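Local structure of D-glycerate 3-kinase (Cryptococcus neoformans var. grubii serotype A, 6CKG) at residues A[126-131]-A[147-152]; A[193-198]-A[223-228]; A[248-253]-A[313-318]; A[260-265]-A[320-325]. The protein probably phosphorylates D-glycerate at its 3-hydroxyl with ATP as the phosphate donor, as a P-loop kinase of the glycerate kinase family. All coordinates share one frame; numbering follows the deposited sequence.

Contact 1. Residues A[126-131]-A[147-152]. With EDO (1,2-ethanediol), chain C.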
loop_
_atom_site.group_PDB
_atom_site.type_symbol
_atom_site.label_atom_id
_atom_site.label_comp_id
_atom_site.label_asym_id
_atom_site.label_seq_id
_atom_site.Cartn_x
_atom_site.Cartn_y
_atom_site.Cartn_z
ATOM N N ALA A 126 3.479 -0.472 -15.802
ATOM C CA ALA A 126 4.244 -0.234 -17.023
ATOM C C ALA A 126 3.421 0.541 -18.047
ATOM O O ALA A 126 3.945 1.425 -18.741
ATOM C CB ALA A 126 4.735 -1.556 -17.611
ATOM N N LYS A 127 2.125 0.242 -18.140
ATOM C CA LYS A 127 1.257 0.987 -19.048
ATOM C C LYS A 127 1.205 2.461 -18.665
ATOM O O LYS A 127 1.330 3.341 -19.525
ATOM C CB LYS A 127 -0.146 0.376 -19.048
ATOM C CG LYS A 127 -1.050 0.852 -20.198
ATOM C CD LYS A 127 -0.556 0.348 -21.544
ATOM C CE LYS A 127 -1.543 0.651 -22.669
ATOM N NZ LYS A 127 -2.758 -0.206 -22.584
ATOM N N LEU A 128 0.991 2.755 -17.378
ATOM C CA LEU A 128 0.962 4.154 -16.956
ATOM C C LEU A 128 2.296 4.836 -17.220
ATOM O O LEU A 128 2.333 6.002 -17.632
ATOM C CB LEU A 128 0.588 4.263 -15.477
ATOM C CG LEU A 128 -0.855 3.882 -15.130
ATOM C CD1 LEU A 128 -1.064 3.722 -13.610
ATOM C CD2 LEU A 128 -1.843 4.882 -15.709
ATOM N N LYS A 129 3.404 4.118 -17.023
ATOM C CA LYS A 129 4.718 4.741 -17.157
ATOM C C LYS A 129 5.078 5.051 -18.608
ATOM O O LYS A 129 5.926 5.911 -18.845
ATOM C CB LYS A 129 5.782 3.860 -16.500
ATOM C CG LYS A 129 5.722 3.898 -14.969
ATOM C CD LYS A 129 6.669 2.899 -14.322
ATOM C CE LYS A 129 8.112 3.360 -14.360
ATOM N NZ LYS A 129 8.501 4.100 -13.122
ATOM N N SER A 130 4.451 4.387 -19.578
ATOM C CA SER A 130 4.635 4.690 -20.990
ATOM C C SER A 130 3.520 5.566 -21.549
ATOM O O SER A 130 3.478 5.803 -22.764
ATOM C CB SER A 130 4.725 3.394 -21.800
ATOM O OG SER A 130 3.468 2.740 -21.853
ATOM N N ILE A 131 2.617 6.056 -20.699
ATOM C CA ILE A 131 1.415 6.713 -21.217
ATOM C C ILE A 131 1.699 8.081 -21.852
ATOM O O ILE A 131 0.863 8.586 -22.614
ATOM C CB ILE A 131 0.368 6.817 -20.089
ATOM C CG1 ILE A 131 -1.050 6.884 -20.660
ATOM C CG2 ILE A 131 0.654 8.019 -19.178
ATOM C CD1 ILE A 131 -2.109 6.558 -19.624
ATOM N N ALA A 147 -4.939 3.877 -20.612
ATOM C CA ALA A 147 -4.790 2.680 -19.801
ATOM C C ALA A 147 -6.113 2.395 -19.109
ATOM O O ALA A 147 -6.975 3.269 -18.985
ATOM C CB ALA A 147 -3.666 2.829 -18.775
ATOM N N GLN A 148 -6.284 1.142 -18.697
ATOM C CA GLN A 148 -7.468 0.695 -17.978
ATOM C C GLN A 148 -7.023 0.090 -16.655
ATOM O O GLN A 148 -6.134 -0.768 -16.632
ATOM C CB GLN A 148 -8.270 -0.331 -18.793
ATOM C CG GLN A 148 -8.919 0.208 -20.076
ATOM C CD GLN A 148 -7.938 0.358 -21.231
ATOM O OE1 GLN A 148 -6.996 -0.425 -21.372
ATOM N NE2 GLN A 148 -8.152 1.379 -22.059
ATOM N N LEU A 149 -7.628 0.541 -15.561
ATOM C CA LEU A 149 -7.230 0.021 -14.265
ATOM C C LEU A 149 -8.353 -0.779 -13.616
ATOM O O LEU A 149 -9.535 -0.459 -13.785
ATOM C CB LEU A 149 -6.809 1.159 -13.328
ATOM C CG LEU A 149 -5.699 2.051 -13.897
ATOM C CD1 LEU A 149 -5.372 3.188 -12.955
ATOM C CD2 LEU A 149 -4.447 1.239 -14.200
ATOM N N PRO A 150 -8.021 -1.825 -12.861
ATOM C CA PRO A 150 -9.061 -2.681 -12.284
ATOM C C PRO A 150 -9.704 -2.034 -11.068
ATOM O O PRO A 150 -9.162 -1.113 -10.453
ATOM C CB PRO A 150 -8.298 -3.951 -11.883
ATOM C CG PRO A 150 -6.923 -3.444 -11.541
ATOM C CD PRO A 150 -6.667 -2.326 -12.565
ATOM N N ILE A 151 -10.895 -2.526 -10.752
ATOM C CA ILE A 151 -11.634 -2.163 -9.552
ATOM C C ILE A 151 -11.975 -3.451 -8.825
ATOM O O ILE A 151 -12.449 -4.408 -9.448
ATOM C CB ILE A 151 -12.917 -1.381 -9.890
ATOM C CG1 ILE A 151 -12.564 -0.030 -10.518
ATOM C CG2 ILE A 151 -13.787 -1.205 -8.649
ATOM C CD1 ILE A 151 -13.773 0.744 -11.055
ATOM N N TYR A 152 -11.749 -3.481 -7.519
ATOM C CA TYR A 152 -12.032 -4.660 -6.704
ATOM C C TYR A 152 -13.231 -4.376 -5.803
ATOM O O TYR A 152 -13.252 -3.368 -5.085
ATOM C CB TYR A 152 -10.796 -5.056 -5.888
ATOM C CG TYR A 152 -10.911 -6.385 -5.146
ATOM C CD1 TYR A 152 -10.575 -7.597 -5.770
ATOM C CD2 TYR A 152 -11.340 -6.421 -3.831
ATOM C CE1 TYR A 152 -10.663 -8.816 -5.093
ATOM C CE2 TYR A 152 -11.416 -7.632 -3.133
ATOM C CZ TYR A 152 -11.084 -8.821 -3.776
ATOM O OH TYR A 152 -11.158 -10.002 -3.092
HETATM C C1 EDO C . -8.399 1.976 -9.923
HETATM O O1 EDO C . -9.443 1.256 -9.235
HETATM C C2 EDO C . -7.046 1.394 -9.526
HETATM O O2 EDO C . -6.863 1.569 -8.114
#
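Ala147, at the start of the strand segment, receives three side chains from the end of helix 118-129 and the turn after it. These apolar touches carry the contact. Lys127 comes closest, and with its chain, not its charge: CG, swung anti to the backbone N (chi1 -166°), lies 3.6 Å from Ala147 CB. Leu128 reaches the same methyl with one branch, CD2 to Ala147 CB at 4.1 Å, while its other branch goes further along the strand, CD1 standing 4.2 Å from Leu149 CD2. Ile131, beyond the helix end, adds its CD1 methyl 4.1 Å from Ala147 CB.

Further along the strand, a 1,2-ethanediol, probably from the crystallisation liquor, donates from O1 to Pro150 O at 2.7 Å and lays its carbons against Leu149 CB. It is also hydrogen-bonded to Ser83 N and Asp86 OD2.

Strand 146-153 pairs antiparallel with strand 162-171, whose Val170 meets Leu128, Ile131 and Leu149. Leu128 also touches Ala80 and Met82 of strand 79-83, so the helix end sits between this two-stranded hairpin and that edge strand of the main sheet.

Contact 2. Residues A[193-198]-A[223-228]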
loop_
_atom_site.group_PDB
_atom_site.type_symbol
_atom_site.label_atom_id
_atom_site.label_comp_id
_atom_site.label_asym_id
_atom_site.label_seq_id
_atom_site.Cartn_x
_atom_site.Cartn_y
_atom_site.Cartn_z
ATOM N N LYS A 193 17.217 -13.372 9.215
ATOM C CA LYS A 193 16.688 -12.175 9.863
ATOM C C LYS A 193 15.244 -12.368 10.314
ATOM O O LYS A 193 14.847 -11.854 11.366
ATOM C CB LYS A 193 16.784 -10.969 8.927
ATOM C CG LYS A 193 16.513 -9.673 9.654
ATOM C CD LYS A 193 17.738 -9.311 10.463
ATOM C CE LYS A 193 17.554 -8.022 11.247
ATOM N NZ LYS A 193 18.778 -7.732 12.057
ATOM N N LEU A 194 14.430 -13.081 9.531
ATOM C CA LEU A 194 13.074 -13.361 9.990
ATOM C C LEU A 194 13.112 -14.185 11.273
ATOM O O LEU A 194 12.428 -13.864 12.252
ATOM C CB LEU A 194 12.278 -14.080 8.899
ATOM C CG LEU A 194 10.769 -14.261 9.109
ATOM C CD1 LEU A 194 9.987 -14.169 7.787
ATOM C CD2 LEU A 194 10.516 -15.602 9.772
ATOM N N GLU A 195 13.928 -15.246 11.288
ATOM C CA GLU A 195 14.104 -16.036 12.506
ATOM C C GLU A 195 14.543 -15.157 13.668
ATOM O O GLU A 195 14.091 -15.333 14.809
ATOM C CB GLU A 195 15.138 -17.154 12.283
ATOM C CG GLU A 195 14.741 -18.200 11.225
ATOM C CD GLU A 195 13.560 -19.079 11.629
ATOM O OE1 GLU A 195 13.085 -19.001 12.786
ATOM O OE2 GLU A 195 13.110 -19.878 10.783
ATOM N N GLU A 196 15.441 -14.215 13.399
ATOM C CA GLU A 196 15.950 -13.358 14.464
ATOM C C GLU A 196 14.816 -12.584 15.125
ATOM O O GLU A 196 14.705 -12.553 16.358
ATOM C CB GLU A 196 16.999 -12.420 13.882
ATOM C CG GLU A 196 17.591 -11.446 14.828
ATOM C CD GLU A 196 18.592 -10.584 14.108
ATOM O OE1 GLU A 196 19.607 -11.137 13.645
ATOM O OE2 GLU A 196 18.331 -9.377 13.951
ATOM N N LYS A 197 13.930 -12.005 14.308
ATOM C CA LYS A 197 12.788 -11.262 14.833
ATOM C C LYS A 197 11.804 -12.171 15.552
ATOM O O LYS A 197 11.290 -11.811 16.620
ATOM C CB LYS A 197 12.086 -10.501 13.699
ATOM C CG LYS A 197 12.929 -9.382 13.088
ATOM C CD LYS A 197 12.083 -8.544 12.100
ATOM C CE LYS A 197 12.871 -7.386 11.524
ATOM N NZ LYS A 197 11.969 -6.502 10.708
ATOM N N TYR A 198 11.536 -13.360 14.999
ATOM C CA TYR A 198 10.627 -14.290 15.669
ATOM C C TYR A 198 11.164 -14.704 17.036
ATOM O O TYR A 198 10.427 -14.703 18.032
ATOM C CB TYR A 198 10.380 -15.517 14.784
ATOM C CG TYR A 198 9.390 -16.479 15.363
ATOM C CD1 TYR A 198 9.806 -17.507 16.216
ATOM C CD2 TYR A 198 8.037 -16.391 15.049
ATOM C CE1 TYR A 198 8.902 -18.399 16.752
ATOM C CE2 TYR A 198 7.118 -17.298 15.590
ATOM C CZ TYR A 198 7.562 -18.288 16.437
ATOM O OH TYR A 198 6.671 -19.185 16.976
ATOM N N TYR A 223 1.485 -16.900 14.903
ATOM C CA TYR A 223 1.614 -17.664 13.673
ATOM C C TYR A 223 2.847 -18.554 13.733
ATOM O O TYR A 223 3.824 -18.243 14.420
ATOM C CB TYR A 223 1.678 -16.701 12.467
ATOM C CG TYR A 223 0.409 -15.887 12.355
ATOM C CD1 TYR A 223 -0.748 -16.440 11.806
ATOM C CD2 TYR A 223 0.351 -14.580 12.836
ATOM C CE1 TYR A 223 -1.928 -15.707 11.731
ATOM C CE2 TYR A 223 -0.819 -13.840 12.758
ATOM C CZ TYR A 223 -1.945 -14.403 12.204
ATOM O OH TYR A 223 -3.092 -13.658 12.138
ATOM N N SER A 224 2.800 -19.655 12.991
ATOM C CA SER A 224 3.959 -20.526 12.898
ATOM C C SER A 224 5.060 -19.857 12.086
ATOM O O SER A 224 4.813 -18.970 11.263
ATOM C CB SER A 224 3.592 -21.856 12.238
ATOM O OG SER A 224 3.244 -21.625 10.879
ATOM N N ARG A 225 6.289 -20.317 12.317
ATOM C CA ARG A 225 7.424 -19.855 11.525
ATOM C C ARG A 225 7.217 -20.148 10.038
ATOM O O ARG A 225 7.550 -19.322 9.185
ATOM C CB ARG A 225 8.719 -20.501 12.066
ATOM C CG ARG A 225 9.169 -19.909 13.431
ATOM C CD ARG A 225 10.349 -20.661 14.118
ATOM N NE ARG A 225 11.343 -21.027 13.126
ATOM C CZ ARG A 225 11.515 -22.259 12.667
ATOM N NH1 ARG A 225 12.427 -22.483 11.731
ATOM N NH2 ARG A 225 10.798 -23.268 13.164
ATOM N N SER A 226 6.633 -21.302 9.697
ATOM C CA SER A 226 6.424 -21.600 8.279
ATOM C C SER A 226 5.383 -20.673 7.652
ATOM O O SER A 226 5.524 -20.267 6.492
ATOM C CB SER A 226 6.024 -23.067 8.092
ATOM O OG SER A 226 4.752 -23.317 8.650
ATOM N N THR A 227 4.331 -20.320 8.393
ATOM C CA THR A 227 3.368 -19.363 7.860
ATOM C C THR A 227 4.047 -18.028 7.553
ATOM O O THR A 227 3.828 -17.433 6.492
ATOM C CB THR A 227 2.207 -19.157 8.837
ATOM O OG1 THR A 227 1.315 -20.272 8.772
ATOM C CG2 THR A 227 1.404 -17.864 8.485
ATOM N N LEU A 228 4.885 -17.550 8.472
ATOM C CA LEU A 228 5.536 -16.256 8.268
ATOM C C LEU A 228 6.554 -16.313 7.132
ATOM O O LEU A 228 6.671 -15.363 6.355
ATOM C CB LEU A 228 6.196 -15.780 9.566
ATOM C CG LEU A 228 5.257 -15.572 10.756
ATOM C CD1 LEU A 228 6.033 -15.324 12.038
ATOM C CD2 LEU A 228 4.276 -14.436 10.483
#
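Arg225 touches two residues of helix 191-204 at once, Glu195 with its charged end and Tyr198 with its aliphatic chain. The guanidinium takes the carboxylate side-on: NE donates to Glu195 OE1 at 2.7 Å, on the syn lone pair, and NH1 donates to Glu195 OE2 at 2.9 Å from above the carboxylate plane. The carboxylate and guanidinium planes are 39° apart. Arg225 CG sits over the middle of the Tyr198 ring, 3.6 Å from its centroid, a CH-pi contact; a bend at chi3 (41°) goes with the guanidinium's place at Glu195. Leu228 CD1 approaches Tyr198 CD2 to 3.8 Å. Deeper in, Leu194 CD1 packs on Leu228 O.

In the second shell, His229 NE2 is also hydrogen-bonded to Glu195 OE2, which should help fix the carboxylate's rotation. Pro293 of helix 281-298 backs Leu228 and Tyr223. Ser224 OG accepts from Thr227 N at 3.0 Å, a serine N-cap on helix 225-236, whose first residue is Arg225. The start of that helix packs on the side of helix 191-204, a helix-helix contact with leucines inside and a salt bridge toward solvent.

Contact 3. Residues A[248-253]-A[313-318]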
loop_
_atom_site.group_PDB
_atom_site.type_symbol
_atom_site.label_atom_id
_atom_site.label_comp_id
_atom_site.label_asym_id
_atom_site.label_seq_id
_atom_site.Cartn_x
_atom_site.Cartn_y
_atom_site.Cartn_z
ATOM N N PHE A 248 8.595 8.564 -2.506
ATOM C CA PHE A 248 7.779 7.837 -1.539
ATOM C C PHE A 248 7.275 8.767 -0.448
ATOM O O PHE A 248 8.020 9.618 0.057
ATOM C CB PHE A 248 8.592 6.691 -0.900
ATOM C CG PHE A 248 7.760 5.489 -0.477
ATOM C CD1 PHE A 248 7.018 5.520 0.692
ATOM C CD2 PHE A 248 7.738 4.332 -1.247
ATOM C CE1 PHE A 248 6.270 4.406 1.109
ATOM C CE2 PHE A 248 6.985 3.206 -0.843
ATOM C CZ PHE A 248 6.258 3.251 0.343
ATOM N N VAL A 249 6.021 8.562 -0.059
ATOM C CA VAL A 249 5.396 9.263 1.061
ATOM C C VAL A 249 4.892 8.210 2.034
ATOM O O VAL A 249 4.154 7.302 1.632
ATOM C CB VAL A 249 4.234 10.163 0.597
ATOM C CG1 VAL A 249 3.580 10.865 1.797
ATOM C CG2 VAL A 249 4.724 11.199 -0.438
ATOM N N GLN A 250 5.269 8.332 3.307
ATOM C CA GLN A 250 4.850 7.362 4.313
ATOM C C GLN A 250 4.175 8.060 5.489
ATOM O O GLN A 250 4.669 9.071 5.987
ATOM C CB GLN A 250 6.045 6.528 4.809
ATOM C CG GLN A 250 5.699 5.648 6.002
ATOM C CD GLN A 250 6.895 4.868 6.535
ATOM O OE1 GLN A 250 7.930 5.444 6.859
ATOM N NE2 GLN A 250 6.758 3.551 6.609
ATOM N N ILE A 251 3.038 7.527 5.924
ATOM C CA ILE A 251 2.384 7.972 7.148
ATOM C C ILE A 251 2.695 6.929 8.218
ATOM O O ILE A 251 2.270 5.775 8.111
ATOM C CB ILE A 251 0.871 8.139 6.960
ATOM C CG1 ILE A 251 0.585 9.110 5.809
ATOM C CG2 ILE A 251 0.253 8.653 8.245
ATOM C CD1 ILE A 251 -0.875 9.153 5.383
ATOM N N GLN A 252 3.456 7.324 9.238
ATOM C CA GLN A 252 3.918 6.392 10.260
ATOM C C GLN A 252 3.298 6.771 11.596
ATOM O O GLN A 252 3.555 7.883 12.093
ATOM C CB GLN A 252 5.443 6.421 10.357
ATOM C CG GLN A 252 6.015 5.480 11.394
ATOM C CD GLN A 252 7.518 5.603 11.479
ATOM O OE1 GLN A 252 8.255 4.928 10.753
ATOM N NE2 GLN A 252 7.982 6.482 12.348
ATOM N N PRO A 253 2.484 5.920 12.220
ATOM C CA PRO A 253 2.012 6.232 13.571
ATOM C C PRO A 253 3.180 6.242 14.543
ATOM O O PRO A 253 4.188 5.560 14.339
ATOM C CB PRO A 253 1.041 5.091 13.883
ATOM C CG PRO A 253 1.555 3.950 13.074
ATOM C CD PRO A 253 2.105 4.555 11.805
ATOM N N GLY A 313 12.258 10.303 -0.109
ATOM C CA GLY A 313 11.121 9.909 0.704
ATOM C C GLY A 313 10.760 10.987 1.704
ATOM O O GLY A 313 11.620 11.728 2.184
ATOM N N LEU A 314 9.470 11.083 2.004
ATOM C CA LEU A 314 8.939 11.994 3.005
ATOM C C LEU A 314 8.077 11.189 3.961
ATOM O O LEU A 314 7.159 10.477 3.529
ATOM C CB LEU A 314 8.108 13.111 2.372
ATOM C CG LEU A 314 7.320 14.025 3.313
ATOM C CD1 LEU A 314 8.269 14.856 4.217
ATOM C CD2 LEU A 314 6.396 14.931 2.491
ATOM N N ARG A 315 8.367 11.300 5.251
ATOM C CA ARG A 315 7.629 10.585 6.282
ATOM C C ARG A 315 6.899 11.579 7.169
ATOM O O ARG A 315 7.505 12.540 7.652
ATOM C CB ARG A 315 8.560 9.728 7.147
ATOM C CG ARG A 315 7.884 9.183 8.417
ATOM C CD ARG A 315 8.849 8.287 9.238
ATOM N NE ARG A 315 9.410 7.234 8.393
ATOM C CZ ARG A 315 10.690 7.156 8.057
ATOM N NH1 ARG A 315 11.553 8.052 8.518
ATOM N NH2 ARG A 315 11.110 6.186 7.266
ATOM N N PHE A 316 5.613 11.344 7.386
ATOM C CA PHE A 316 4.844 12.065 8.390
ATOM C C PHE A 316 4.692 11.165 9.601
ATOM O O PHE A 316 4.243 10.026 9.469
ATOM C CB PHE A 316 3.454 12.451 7.882
ATOM C CG PHE A 316 3.466 13.397 6.708
ATOM C CD1 PHE A 316 3.633 14.760 6.901
ATOM C CD2 PHE A 316 3.278 12.922 5.424
ATOM C CE1 PHE A 316 3.631 15.634 5.820
ATOM C CE2 PHE A 316 3.277 13.784 4.337
ATOM C CZ PHE A 316 3.447 15.141 4.533
ATOM N N ILE A 317 5.063 11.670 10.768
ATOM C CA ILE A 317 4.876 10.954 12.022
ATOM C C ILE A 317 3.650 11.550 12.695
ATOM O O ILE A 317 3.591 12.762 12.920
ATOM C CB ILE A 317 6.123 11.064 12.912
ATOM C CG1 ILE A 317 7.325 10.469 12.169
ATOM C CG2 ILE A 317 5.889 10.393 14.260
ATOM C CD1 ILE A 317 8.635 10.571 12.894
ATOM N N VAL A 318 2.657 10.713 12.992
ATOM C CA VAL A 318 1.367 11.215 13.452
ATOM C C VAL A 318 1.029 10.633 14.823
ATOM O O VAL A 318 1.462 9.531 15.184
ATOM C CB VAL A 318 0.253 10.900 12.427
ATOM C CG1 VAL A 318 0.542 11.588 11.096
ATOM C CG2 VAL A 318 0.123 9.405 12.229
#
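The guanidinium of Arg315 has the Gln250 amide at its edge, with OE1 accepting from NE at 2.8 Å, close to the guanidinium plane, and more weakly from NH2. The Phe316 ring likewise takes Val249 at its edge, CE2 to CG1 at 3.9 Å. Both pairs hang from neighbouring parallel strands, 247-253 and 313-318, in the central sheet of a P-loop kinase alpha/beta fold.

The strands run 14° apart in direction. Five backbone hydrogen bonds join them, from Leu314 N to Phe248 O at the start to Val318 N to Gln252 O at the end; Gln252 N to Phe316 O is almost straight.

Gln250, Gln252, Arg315 and Ile317 share one face of the sheet. Gln250 runs alongside Arg315, whose charge is matched by salt bridges to Asp303 and Glu328, while Gln250 NE2 donates onward to Gln53. The opposite face, with Val249, Ile251, Phe316 and Val318, is apolar and partly covered by helix 19-38 through Phe27, Met20 and Thr24. With CG anti to the backbone N (chi1 -180°) and the chain extended beyond it, Gln252 lays its amide nearly parallel to the guanidinium, 13° between planes, with CD resting 3.7 Å from Arg315 CD.

Contact 4. Residues A[260-265]-A[320-325]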
loop_
_atom_site.group_PDB
_atom_site.type_symbol
_atom_site.label_atom_id
_atom_site.label_comp_id
_atom_site.label_asym_id
_atom_site.label_seq_id
_atom_site.Cartn_x
_atom_site.Cartn_y
_atom_site.Cartn_z
ATOM N N TRP A 260 -4.946 -0.694 15.427
ATOM C CA TRP A 260 -6.153 -1.300 15.986
ATOM C C TRP A 260 -7.197 -0.241 16.311
ATOM O O TRP A 260 -8.375 -0.379 15.961
ATOM C CB TRP A 260 -5.823 -2.081 17.263
ATOM C CG TRP A 260 -5.302 -3.474 17.094
ATOM C CD1 TRP A 260 -6.015 -4.588 16.734
ATOM C CD2 TRP A 260 -3.961 -3.920 17.339
ATOM N NE1 TRP A 260 -5.192 -5.692 16.713
ATOM C CE2 TRP A 260 -3.927 -5.310 17.081
ATOM C CE3 TRP A 260 -2.781 -3.277 17.737
ATOM C CZ2 TRP A 260 -2.761 -6.065 17.211
ATOM C CZ3 TRP A 260 -1.626 -4.030 17.864
ATOM C CH2 TRP A 260 -1.624 -5.408 17.602
ATOM N N THR A 261 -6.781 0.808 17.024
ATOM C CA THR A 261 -7.714 1.846 17.447
ATOM C C THR A 261 -8.352 2.535 16.242
ATOM O O THR A 261 -9.573 2.724 16.195
ATOM C CB THR A 261 -6.983 2.858 18.328
ATOM O OG1 THR A 261 -6.399 2.178 19.446
ATOM C CG2 THR A 261 -7.944 3.940 18.815
ATOM N N TRP A 262 -7.535 2.909 15.255
ATOM C CA TRP A 262 -8.047 3.563 14.054
ATOM C C TRP A 262 -9.012 2.659 13.292
ATOM O O TRP A 262 -10.079 3.101 12.850
ATOM C CB TRP A 262 -6.886 3.971 13.152
ATOM C CG TRP A 262 -6.080 5.120 13.660
ATOM C CD1 TRP A 262 -6.483 6.089 14.532
ATOM C CD2 TRP A 262 -4.719 5.421 13.320
ATOM N NE1 TRP A 262 -5.454 6.978 14.756
ATOM C CE2 TRP A 262 -4.363 6.591 14.020
ATOM C CE3 TRP A 262 -3.773 4.818 12.486
ATOM C CZ2 TRP A 262 -3.096 7.166 13.918
ATOM C CZ3 TRP A 262 -2.514 5.389 12.388
ATOM C CH2 TRP A 262 -2.187 6.551 13.106
ATOM N N ARG A 263 -8.651 1.385 13.116
ATOM C CA ARG A 263 -9.512 0.496 12.342
ATOM C C ARG A 263 -10.836 0.247 13.050
ATOM O O ARG A 263 -11.863 0.052 12.390
ATOM C CB ARG A 263 -8.795 -0.823 12.055
ATOM C CG ARG A 263 -9.518 -1.710 11.043
ATOM C CD ARG A 263 -9.754 -0.980 9.725
ATOM N NE ARG A 263 -10.490 -1.792 8.759
ATOM C CZ ARG A 263 -11.813 -1.925 8.749
ATOM N NH1 ARG A 263 -12.548 -1.301 9.661
ATOM N NH2 ARG A 263 -12.406 -2.682 7.832
ATOM N N LEU A 264 -10.838 0.253 14.387
ATOM C CA LEU A 264 -12.095 0.192 15.129
ATOM C C LEU A 264 -12.925 1.454 14.910
ATOM O O LEU A 264 -14.135 1.376 14.665
ATOM C CB LEU A 264 -11.827 -0.018 16.619
ATOM C CG LEU A 264 -11.846 -1.471 17.090
ATOM C CD1 LEU A 264 -11.592 -1.554 18.588
ATOM C CD2 LEU A 264 -13.176 -2.116 16.738
ATOM N N GLN A 265 -12.298 2.628 15.021
ATOM C CA GLN A 265 -13.001 3.877 14.723
ATOM C C GLN A 265 -13.617 3.839 13.335
ATOM O O GLN A 265 -14.779 4.224 13.144
ATOM C CB GLN A 265 -12.053 5.074 14.810
ATOM C CG GLN A 265 -11.413 5.344 16.158
ATOM C CD GLN A 265 -10.592 6.621 16.121
ATOM O OE1 GLN A 265 -10.795 7.464 15.246
ATOM N NE2 GLN A 265 -9.661 6.770 17.062
ATOM N N ILE A 320 -2.214 9.772 17.757
ATOM C CA ILE A 320 -3.419 8.959 17.634
ATOM C C ILE A 320 -4.572 9.765 17.056
ATOM O O ILE A 320 -5.487 9.191 16.453
ATOM C CB ILE A 320 -3.794 8.329 18.991
ATOM C CG1 ILE A 320 -4.806 7.197 18.780
ATOM C CG2 ILE A 320 -4.331 9.387 19.950
ATOM C CD1 ILE A 320 -4.627 6.019 19.734
ATOM N N LYS A 321 -4.543 11.087 17.198
ATOM C CA LYS A 321 -5.526 11.940 16.550
ATOM C C LYS A 321 -5.160 12.255 15.109
ATOM O O LYS A 321 -5.758 13.157 14.516
ATOM C CB LYS A 321 -5.702 13.235 17.344
ATOM C CG LYS A 321 -6.277 13.027 18.738
ATOM C CD LYS A 321 -6.207 14.312 19.543
ATOM C CE LYS A 321 -7.578 14.760 19.998
ATOM N NZ LYS A 321 -7.488 16.032 20.771
ATOM N N ARG A 322 -4.187 11.535 14.550
ATOM C CA ARG A 322 -3.756 11.667 13.161
ATOM C C ARG A 322 -3.149 13.030 12.871
ATOM O O ARG A 322 -3.009 13.409 11.707
ATOM C CB ARG A 322 -4.906 11.384 12.187
ATOM C CG ARG A 322 -5.556 10.031 12.399
ATOM C CD ARG A 322 -6.753 9.860 11.482
ATOM N NE ARG A 322 -7.335 8.520 11.575
ATOM C CZ ARG A 322 -8.277 8.171 12.446
ATOM N NH1 ARG A 322 -8.749 6.931 12.448
ATOM N NH2 ARG A 322 -8.749 9.064 13.312
ATOM N N GLU A 323 -2.773 13.766 13.911
ATOM C CA GLU A 323 -2.114 15.051 13.732
ATOM C C GLU A 323 -0.624 14.841 13.506
ATOM O O GLU A 323 0.004 14.016 14.168
ATOM C CB GLU A 323 -2.342 15.935 14.955
ATOM C CG GLU A 323 -3.803 16.199 15.245
ATOM C CD GLU A 323 -4.047 16.661 16.667
ATOM O OE1 GLU A 323 -3.126 16.539 17.505
ATOM O OE2 GLU A 323 -5.167 17.143 16.942
ATOM N N ILE A 324 -0.060 15.582 12.555
ATOM C CA ILE A 324 1.372 15.484 12.303
ATOM C C ILE A 324 2.115 15.987 13.535
ATOM O O ILE A 324 1.881 17.105 14.003
ATOM C CB ILE A 324 1.762 16.282 11.053
ATOM C CG1 ILE A 324 1.125 15.655 9.821
ATOM C CG2 ILE A 324 3.285 16.355 10.905
ATOM C CD1 ILE A 324 1.158 16.563 8.624
ATOM N N VAL A 325 2.996 15.154 14.077
ATOM C CA VAL A 325 3.868 15.571 15.169
ATOM C C VAL A 325 5.330 15.634 14.758
ATOM O O VAL A 325 6.144 16.176 15.518
ATOM C CB VAL A 325 3.699 14.668 16.410
ATOM C CG1 VAL A 325 2.286 14.810 16.975
ATOM C CG2 VAL A 325 3.991 13.224 16.064
HETATM O O HOH W 1 -8.195 9.487 17.253
#
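Trp262 and Arg322 form the close-packed part of this contact. The guanidinium lies flat on the indole, planes 29° apart, in an off-centre cation-pi stack: CZ is 3.9 Å from the centroid of the five-membered ring, and NH1 comes within 3.2 Å of Trp262 CD1. An extended chain from CG to NE draws Arg322 across the ring face. At the ring's edge, Trp262 NE1 donates to Ile320 O at 2.8 Å, almost straight at 177° and in the indole plane. Pro55 and Val318 also touch this tryptophan.

The outer side is looser. Gln265 OE1 accepts from Arg322 NH2 at 3.2 Å, its amide turned steeply to the guanidinium, and one water bridges Gln265 NE2 to Ile320 O. Ile320 CD1 merely rests 4.0 Å from Thr261 CG2.

Ile320 O thus takes two donors, the indole and the water, while Arg322, stacked on Trp262, bonds Gly57 O through NE. These bonds tie together helix 258-273, the turn between strands 313-318 and 324-329, and the P-loop segment.

Along the chain, contacts 1 and 2 each close before the next opens, whereas contacts 3 and 4 interleave. Contacts 3 and 4 are also the pair that touch, their centres about 14 Å apart: strand 247-253 leads into helix 258-273, strand 313-318 turns into strand 324-329, and Pro253 packs on Trp262. Together they hold the 324-329 side of the P-loop kinase core's mixed sheet. Contact 1 lies about 25 Å from contact 3, centre to centre, by the sheet's other edge strand, 79-83. Contact 2 belongs to a peripheral helical region, about 35 Å from contact 1 between centres and on the opposite side of the chain's centre. Contacts 1 and 2 attach elements outside that sheet.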